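Long-range contact in chromosome partition protein Smc (Pyrococcus furiosus, PDB 1XEW), which is probably required for chromosome condensation and partitioning, its terminal domains joining into an ATP-binding cassette-type ATPase that binds and hydrolyses ATP: residues Pro2-Leu7 / Ile22-Gly27. Residues are numbered along the deposited sequence; the frame is centred on the assembly and turned at random.
Sequences PYIEKL and IPFSKG
Tyr3 sets its ring between its own backbone N and carbonyl carbon (chi1 74°), turned toward Lys26, whose CG, anti to the backbone N (chi1 179°), carries the methylenes across that ring. The two side chains cross at about a right angle, and Lys26 CG lies 3.5 Å from the centroid of the Tyr3 ring, a CH-pi contact over one face. A lysine suits this exposed position because its methylenes can cover an aromatic face while the ammonium end stays polar. With an alanine in place of Tyr3, those methylenes would probably lose their platform and be free to swing. Further along, Ile4 and Phe24 run side by side, Ile4 CG2 meeting Phe24 CD1 at 3.5 Å; Ile4 at the edge and Leu7 obliquely give the buried phenyl apolar neighbours. Leu7 and Ile22 form an antiparallel hydrogen-bonded pair, with Ile22 N to Leu7 O at 2.7 Å. Beyond it, Phe24 N donates to Glu5 O. Glu5 and Lys6 form a classic beta bulge opposite Tyr85. Within this N-terminal ATPase piece strand 20-23 is outermost, beside strand 3-10, and another protein chain packs against Phe24; Leu7 and Ile22 pack on helix 40-49, whose first residues, Ser40 and Asn41, bind ATP.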
loop_
_atom_site.group_PDB
_atom_site.type_symbol
_atom_site.label_atom_id
_atom_site.label_comp_id
_atom_site.label_asym_id
_atom_site.label_seq_id
_atom_site.Cartn_x
_atom_site.Cartn_y
_atom_site.Cartn_z
ATOM N N PRO A 2 14.203 6.995 2.736
ATOM C CA PRO A 2 14.651 6.516 1.415
ATOM C C PRO A 2 13.560 6.163 0.398
ATOM O O PRO A 2 12.398 6.350 0.691
ATOM C CB PRO A 2 15.499 5.296 1.761
ATOM C CG PRO A 2 15.019 4.908 3.133
ATOM C CD PRO A 2 14.874 6.234 3.778
ATOM N N TYR A 3 13.912 5.666 -0.800
ATOM C CA TYR A 3 12.858 5.352 -1.762
ATOM C C TYR A 3 13.179 4.269 -2.811
ATOM O O TYR A 3 14.371 4.016 -3.135
ATOM C CB TYR A 3 12.390 6.625 -2.432
ATOM C CG TYR A 3 13.296 7.235 -3.446
ATOM C CD1 TYR A 3 13.327 6.751 -4.743
ATOM C CD2 TYR A 3 14.151 8.318 -3.105
ATOM C CE1 TYR A 3 14.187 7.311 -5.706
ATOM C CE2 TYR A 3 15.020 8.904 -4.068
ATOM C CZ TYR A 3 15.018 8.382 -5.364
ATOM O OH TYR A 3 15.805 8.925 -6.334
ATOM N N ILE A 4 12.119 3.641 -3.344
ATOM C CA ILE A 4 12.311 2.555 -4.309
ATOM C C ILE A 4 12.611 3.062 -5.722
ATOM O O ILE A 4 11.786 3.803 -6.300
ATOM C CB ILE A 4 11.058 1.606 -4.347
ATOM C CG1 ILE A 4 10.786 1.031 -2.965
ATOM C CG2 ILE A 4 11.266 0.381 -5.335
ATOM C CD1 ILE A 4 9.355 0.389 -2.902
ATOM N N GLU A 5 13.799 2.740 -6.271
ATOM C CA GLU A 5 14.121 3.102 -7.662
ATOM C C GLU A 5 13.470 2.131 -8.622
ATOM O O GLU A 5 12.842 2.533 -9.626
ATOM C CB GLU A 5 15.648 3.111 -7.890
ATOM C CG GLU A 5 16.407 4.014 -6.905
ATOM C CD GLU A 5 17.925 3.688 -6.824
ATOM O OE1 GLU A 5 18.334 2.518 -7.083
ATOM O OE2 GLU A 5 18.709 4.611 -6.449
ATOM N N LYS A 6 13.561 0.843 -8.344
ATOM C CA LYS A 6 12.948 -0.146 -9.258
ATOM C C LYS A 6 12.900 -1.456 -8.622
ATOM O O LYS A 6 13.569 -1.679 -7.611
ATOM C CB LYS A 6 13.788 -0.342 -10.541
ATOM C CG LYS A 6 15.320 -0.690 -10.268
ATOM C CD LYS A 6 16.077 -0.992 -11.617
ATOM C CE LYS A 6 17.618 -1.220 -11.340
ATOM N NZ LYS A 6 18.322 -1.552 -12.593
ATOM N N LEU A 7 12.130 -2.346 -9.256
ATOM C CA LEU A 7 11.966 -3.696 -8.860
ATOM C C LEU A 7 12.295 -4.565 -10.073
ATOM O O LEU A 7 11.815 -4.225 -11.232
ATOM C CB LEU A 7 10.514 -3.927 -8.521
ATOM C CG LEU A 7 10.045 -5.219 -7.820
ATOM C CD1 LEU A 7 10.728 -5.246 -6.411
ATOM C CD2 LEU A 7 8.435 -5.253 -7.681
ATOM N N ILE A 22 10.916 -2.916 -13.429
ATOM C CA ILE A 22 9.789 -2.007 -13.188
ATOM C C ILE A 22 10.292 -0.750 -12.451
ATOM O O ILE A 22 10.488 -0.776 -11.251
ATOM C CB ILE A 22 8.739 -2.635 -12.291
ATOM C CG1 ILE A 22 8.302 -3.999 -12.838
ATOM C CG2 ILE A 22 7.604 -1.642 -12.137
ATOM C CD1 ILE A 22 7.304 -4.766 -11.979
ATOM N N PRO A 23 10.423 0.369 -13.154
ATOM C CA PRO A 23 10.897 1.657 -12.660
ATOM C C PRO A 23 9.785 2.432 -11.894
ATOM O O PRO A 23 8.611 2.294 -12.279
ATOM C CB PRO A 23 11.349 2.302 -13.979
ATOM C CG PRO A 23 10.185 1.940 -14.911
ATOM C CD PRO A 23 9.868 0.501 -14.523
ATOM N N PHE A 24 10.141 3.212 -10.823
ATOM C CA PHE A 24 9.178 4.005 -10.065
ATOM C C PHE A 24 9.627 5.441 -9.848
ATOM O O PHE A 24 10.834 5.726 -9.587
ATOM C CB PHE A 24 8.905 3.463 -8.615
ATOM C CG PHE A 24 8.424 2.065 -8.604
ATOM C CD1 PHE A 24 9.212 1.064 -8.073
ATOM C CD2 PHE A 24 7.192 1.733 -9.212
ATOM C CE1 PHE A 24 8.795 -0.309 -8.121
ATOM C CE2 PHE A 24 6.756 0.400 -9.292
ATOM C CZ PHE A 24 7.554 -0.649 -8.738
ATOM N N SER A 25 8.654 6.345 -9.883
ATOM C CA SER A 25 9.021 7.699 -9.597
ATOM C C SER A 25 9.304 7.761 -8.071
ATOM O O SER A 25 8.787 6.994 -7.248
ATOM C CB SER A 25 7.840 8.648 -9.968
ATOM O OG SER A 25 7.867 9.803 -9.152
ATOM N N LYS A 26 10.132 8.702 -7.700
ATOM C CA LYS A 26 10.425 8.965 -6.299
ATOM C C LYS A 26 9.092 9.526 -5.659
ATOM O O LYS A 26 8.902 9.531 -4.457
ATOM C CB LYS A 26 11.477 10.051 -6.232
ATOM C CG LYS A 26 11.827 10.420 -4.833
ATOM C CD LYS A 26 12.510 11.789 -4.885
ATOM C CE LYS A 26 12.714 12.239 -3.442
ATOM N NZ LYS A 26 11.495 11.895 -2.570
ATOM N N GLY A 27 8.229 10.067 -6.501
ATOM C CA GLY A 27 6.929 10.544 -6.064
ATOM C C GLY A 27 5.748 9.562 -6.234
ATOM O O GLY A 27 5.619 8.542 -5.561
#